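HTH-type transcriptional repressor PhnF (Mycobacterium smegmatis, PDB 3F8M) represses transcription of the phnDCE operon, which serves phosphate uptake, when phosphate is available in the cell, acting as a DNA-binding regulator of the GntR family. Local coordinates at residues Leu149-Thr160 and Leu167-Ile176. Sequence-based numbering, arbitrary orientation.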
loop_
_atom_site.group_PDB
_atom_site.type_symbol
_atom_site.label_atom_id
_atom_site.label_comp_id
_atom_site.label_asym_id
_atom_site.label_seq_id
_atom_site.Cartn_x
_atom_site.Cartn_y
_atom_site.Cartn_z
ATOM N N LEU A 149 14.178 -5.694 -17.501
ATOM C CA LEU A 149 14.832 -4.538 -18.074
ATOM C C LEU A 149 14.925 -4.762 -19.585
ATOM O O LEU A 149 15.161 -5.886 -20.005
ATOM C CB LEU A 149 16.273 -4.453 -17.542
ATOM C CG LEU A 149 16.478 -4.297 -16.020
ATOM C CD1 LEU A 149 17.930 -4.555 -15.610
ATOM C CD2 LEU A 149 16.039 -2.840 -15.675
ATOM N N PRO A 150 14.752 -3.692 -20.376
ATOM C CA PRO A 150 15.077 -3.800 -21.811
ATOM C C PRO A 150 16.604 -3.959 -21.950
ATOM O O PRO A 150 17.344 -3.033 -21.602
ATOM C CB PRO A 150 14.554 -2.469 -22.388
ATOM C CG PRO A 150 14.617 -1.474 -21.217
ATOM C CD PRO A 150 14.236 -2.368 -20.010
ATOM N N ALA A 151 17.051 -5.158 -22.328
ATOM C CA ALA A 151 18.475 -5.563 -22.266
ATOM C C ALA A 151 19.354 -4.648 -23.075
ATOM O O ALA A 151 20.513 -4.406 -22.700
ATOM C CB ALA A 151 18.663 -6.967 -22.779
ATOM N N GLN A 152 18.800 -4.142 -24.181
ATOM C CA GLN A 152 19.528 -3.234 -25.097
ATOM C C GLN A 152 19.980 -1.959 -24.423
ATOM O O GLN A 152 21.002 -1.368 -24.770
ATOM C CB GLN A 152 18.689 -2.943 -26.352
ATOM C CG GLN A 152 18.593 -4.200 -27.202
ATOM C CD GLN A 152 18.352 -3.962 -28.671
ATOM O OE1 GLN A 152 17.473 -3.177 -29.071
ATOM N NE2 GLN A 152 19.111 -4.676 -29.499
ATOM N N ARG A 153 19.195 -1.507 -23.448
ATOM C CA ARG A 153 19.535 -0.277 -22.718
ATOM C C ARG A 153 20.717 -0.412 -21.757
ATOM O O ARG A 153 21.258 0.598 -21.321
ATOM C CB ARG A 153 18.354 0.286 -21.923
ATOM C CG ARG A 153 17.137 0.802 -22.749
ATOM C CD ARG A 153 16.332 1.791 -21.907
ATOM N NE ARG A 153 17.099 3.004 -21.641
ATOM C CZ ARG A 153 16.643 4.087 -21.030
ATOM N NH1 ARG A 153 15.388 4.150 -20.584
ATOM N NH2 ARG A 153 17.451 5.129 -20.865
ATOM N N TYR A 154 21.102 -1.633 -21.407
ATOM C CA TYR A 154 22.095 -1.824 -20.323
ATOM C C TYR A 154 23.222 -2.786 -20.654
ATOM O O TYR A 154 23.419 -3.775 -19.964
ATOM C CB TYR A 154 21.398 -2.265 -18.998
ATOM C CG TYR A 154 20.221 -1.394 -18.647
ATOM C CD1 TYR A 154 20.405 -0.104 -18.152
ATOM C CD2 TYR A 154 18.912 -1.872 -18.801
ATOM C CE1 TYR A 154 19.307 0.701 -17.828
ATOM C CE2 TYR A 154 17.812 -1.077 -18.476
ATOM C CZ TYR A 154 18.022 0.220 -18.010
ATOM O OH TYR A 154 16.939 1.000 -17.677
ATOM N N PRO A 155 24.018 -2.498 -21.714
ATOM C CA PRO A 155 25.096 -3.448 -21.959
ATOM C C PRO A 155 26.072 -3.510 -20.779
ATOM O O PRO A 155 26.328 -2.507 -20.076
ATOM C CB PRO A 155 25.795 -2.907 -23.254
ATOM C CG PRO A 155 25.456 -1.472 -23.277
ATOM C CD PRO A 155 24.043 -1.359 -22.641
ATOM N N GLY A 156 26.574 -4.704 -20.548
ATOM C CA GLY A 156 27.571 -4.967 -19.536
ATOM C C GLY A 156 26.973 -5.031 -18.130
ATOM O O GLY A 156 27.698 -5.260 -17.166
ATOM N N LEU A 157 25.657 -4.844 -17.998
ATOM C CA LEU A 157 25.073 -4.744 -16.648
ATOM C C LEU A 157 25.523 -5.844 -15.720
ATOM O O LEU A 157 25.901 -5.573 -14.591
ATOM C CB LEU A 157 23.540 -4.688 -16.662
ATOM C CG LEU A 157 22.993 -4.395 -15.255
ATOM C CD1 LEU A 157 23.414 -2.990 -14.824
ATOM C CD2 LEU A 157 21.477 -4.542 -15.268
ATOM N N ARG A 158 25.471 -7.089 -16.159
ATOM C CA ARG A 158 26.007 -8.168 -15.303
ATOM C C ARG A 158 27.472 -8.015 -14.891
ATOM O O ARG A 158 27.865 -8.485 -13.813
ATOM C CB ARG A 158 25.760 -9.522 -15.919
ATOM C CG ARG A 158 24.328 -9.911 -15.728
ATOM C CD ARG A 158 24.012 -11.186 -16.395
ATOM N NE ARG A 158 23.522 -10.906 -17.737
ATOM C CZ ARG A 158 22.899 -11.785 -18.514
ATOM N NH1 ARG A 158 22.672 -13.032 -18.093
ATOM N NH2 ARG A 158 22.507 -11.402 -19.723
ATOM N N GLU A 159 28.259 -7.338 -15.730
ATOM C CA GLU A 159 29.678 -7.051 -15.470
ATOM C C GLU A 159 29.872 -5.875 -14.525
ATOM O O GLU A 159 30.648 -5.943 -13.587
ATOM C CB GLU A 159 30.413 -6.687 -16.773
ATOM C CG GLU A 159 30.615 -7.803 -17.774
ATOM C CD GLU A 159 31.468 -7.363 -18.958
ATOM O OE1 GLU A 159 30.903 -7.257 -20.079
ATOM O OE2 GLU A 159 32.685 -7.101 -18.765
ATOM N N THR A 160 29.190 -4.761 -14.795
ATOM C CA THR A 160 29.388 -3.565 -14.017
ATOM C C THR A 160 28.612 -3.567 -12.686
ATOM O O THR A 160 28.963 -2.801 -11.769
ATOM C CB THR A 160 28.994 -2.310 -14.781
ATOM O OG1 THR A 160 27.557 -2.178 -14.813
ATOM C CG2 THR A 160 29.592 -2.309 -16.209
ATOM N N LEU A 167 20.156 -1.211 -7.670
ATOM C CA LEU A 167 20.086 -1.133 -9.131
ATOM C C LEU A 167 19.784 0.315 -9.569
ATOM O O LEU A 167 20.274 0.784 -10.629
ATOM C CB LEU A 167 18.988 -2.078 -9.667
ATOM C CG LEU A 167 18.818 -2.169 -11.178
ATOM C CD1 LEU A 167 20.123 -2.618 -11.907
ATOM C CD2 LEU A 167 17.658 -3.102 -11.507
ATOM N N TYR A 168 19.009 1.050 -8.762
ATOM C CA TYR A 168 18.689 2.421 -9.169
ATOM C C TYR A 168 19.957 3.289 -9.228
ATOM O O TYR A 168 20.127 4.123 -10.135
ATOM C CB TYR A 168 17.669 3.023 -8.200
ATOM C CG TYR A 168 16.233 2.572 -8.440
ATOM C CD1 TYR A 168 15.941 1.393 -9.128
ATOM C CD2 TYR A 168 15.162 3.312 -7.931
ATOM C CE1 TYR A 168 14.631 0.986 -9.346
ATOM C CE2 TYR A 168 13.847 2.889 -8.116
ATOM C CZ TYR A 168 13.590 1.740 -8.838
ATOM O OH TYR A 168 12.281 1.362 -9.047
ATOM N N ALA A 169 20.870 3.062 -8.296
ATOM C CA ALA A 169 22.144 3.821 -8.291
ATOM C C ALA A 169 22.975 3.463 -9.525
ATOM O O ALA A 169 23.572 4.333 -10.174
ATOM C CB ALA A 169 22.933 3.552 -6.992
ATOM N N GLU A 170 22.966 2.182 -9.877
ATOM C CA GLU A 170 23.676 1.741 -11.073
ATOM C C GLU A 170 23.089 2.344 -12.330
ATOM O O GLU A 170 23.820 2.750 -13.238
ATOM C CB GLU A 170 23.699 0.207 -11.166
ATOM C CG GLU A 170 24.210 -0.321 -12.535
ATOM C CD GLU A 170 25.717 -0.156 -12.698
ATOM O OE1 GLU A 170 26.387 -0.010 -11.664
ATOM O OE2 GLU A 170 26.220 -0.210 -13.838
ATOM N N ILE A 171 21.768 2.373 -12.407
ATOM C CA ILE A 171 21.111 2.977 -13.557
ATOM C C ILE A 171 21.385 4.492 -13.616
ATOM O O ILE A 171 21.700 5.036 -14.695
ATOM C CB ILE A 171 19.601 2.576 -13.649
ATOM C CG1 ILE A 171 19.477 1.101 -14.015
ATOM C CG2 ILE A 171 18.831 3.505 -14.681
ATOM C CD1 ILE A 171 18.053 0.456 -13.933
ATOM N N ARG A 172 21.318 5.177 -12.472
ATOM C CA ARG A 172 21.653 6.603 -12.434
ATOM C C ARG A 172 23.098 6.871 -12.909
ATOM O O ARG A 172 23.322 7.823 -13.685
ATOM C CB ARG A 172 21.449 7.176 -11.040
ATOM C CG ARG A 172 19.993 7.329 -10.700
ATOM C CD ARG A 172 19.830 7.917 -9.300
ATOM N NE ARG A 172 18.402 7.997 -9.000
ATOM C CZ ARG A 172 17.758 7.281 -8.080
ATOM N NH1 ARG A 172 18.399 6.420 -7.317
ATOM N NH2 ARG A 172 16.441 7.451 -7.937
ATOM N N SER A 173 24.022 5.996 -12.496
ATOM C CA SER A 173 25.467 6.090 -12.843
ATOM C C SER A 173 25.691 5.930 -14.344
ATOM O O SER A 173 26.718 6.358 -14.857
ATOM C CB SER A 173 26.320 5.083 -12.030
ATOM O OG SER A 173 26.273 3.766 -12.555
ATOM N N ARG A 174 24.698 5.378 -15.047
ATOM C CA ARG A 174 24.751 5.258 -16.511
ATOM C C ARG A 174 24.094 6.462 -17.255
ATOM O O ARG A 174 23.914 6.429 -18.471
ATOM C CB ARG A 174 24.194 3.902 -16.966
ATOM C CG ARG A 174 25.037 2.679 -16.458
ATOM C CD ARG A 174 24.244 1.337 -16.472
ATOM N NE ARG A 174 25.125 0.173 -16.390
ATOM C CZ ARG A 174 25.469 -0.588 -17.435
ATOM N NH1 ARG A 174 24.998 -0.325 -18.639
ATOM N NH2 ARG A 174 26.275 -1.623 -17.265
ATOM N N GLY A 175 23.752 7.505 -16.501
ATOM C CA GLY A 175 23.187 8.755 -17.048
ATOM C C GLY A 175 21.685 8.716 -17.263
ATOM O O GLY A 175 21.132 9.485 -18.059
ATOM N N ILE A 176 21.013 7.805 -16.568
ATOM C CA ILE A 176 19.567 7.594 -16.748
ATOM C C ILE A 176 18.901 8.023 -15.462
ATOM O O ILE A 176 19.168 7.459 -14.391
ATOM C CB ILE A 176 19.254 6.109 -17.087
ATOM C CG1 ILE A 176 19.965 5.708 -18.387
ATOM C CG2 ILE A 176 17.727 5.841 -17.139
ATOM C CD1 ILE A 176 20.011 4.188 -18.655
HETATM O O HOH W 1 23.319 1.604 -19.962
#
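With CG set opposite its carbonyl carbon (chi1 -64°) and the chain extended from CG to NE, Arg-174 carries its guanidinium from just beyond helix 167-173 to the turn at Tyr-154 to Leu-157, while Thr-160, whose OG1 sits between backbone N and carbonyl carbon (chi1 76°), presents its hydroxyl to the same group. The result illustrates how one arginine can spread its N-H groups over a turn carbonyl, a hydroxyl, a carboxylate and a water. NH1 and NH2 converge end-on on the carbonyl of Pro-155, each 2.9 Å from its O; that oxygen lies in the guanidinium plane, although both donors stand tilted from the carbonyl plane on one face of it. NH2 also donates almost straight to Thr-160 OG1, at 2.8 Å. The hydroxyl passes its own hydrogen on to Glu-170 OE2, 2.6 Å away and met from above the carboxylate plane. Glu-170, on helix 167-173, closes the ring: OE2 takes Arg-174 NE on its anti lone pair, a salt bridge of 2.8 Å. A water accepting from NH1 donates to Arg-153 O.

Beneath this polar layer, Leu-157 lays CD1 over one guanidinium face and against Glu-170 CG (3.6 Å), while its CD2 meets Leu-167 CD1. Tyr-154 CE1 touches both Ile-171 CG1 and Ile-176 CD1, the latter 3.7 Å away, and the tyrosine anchors its hydroxyl to the carbonyl of Ile-221 in strand 220-229. Ile-176 CD1 also touches Arg-153 NH2, which is salt-bridged to Asp-215. The contact thus joins helix 167-173 to the turn and short helix following strand 140-150, within the UTRA domain. The four protein hydrogen bonds of the guanidinium probably restrict its rotation, two donors grip Glu-170 OE2, and the neighbouring guanidinium probably favours the ionised form of Glu-170.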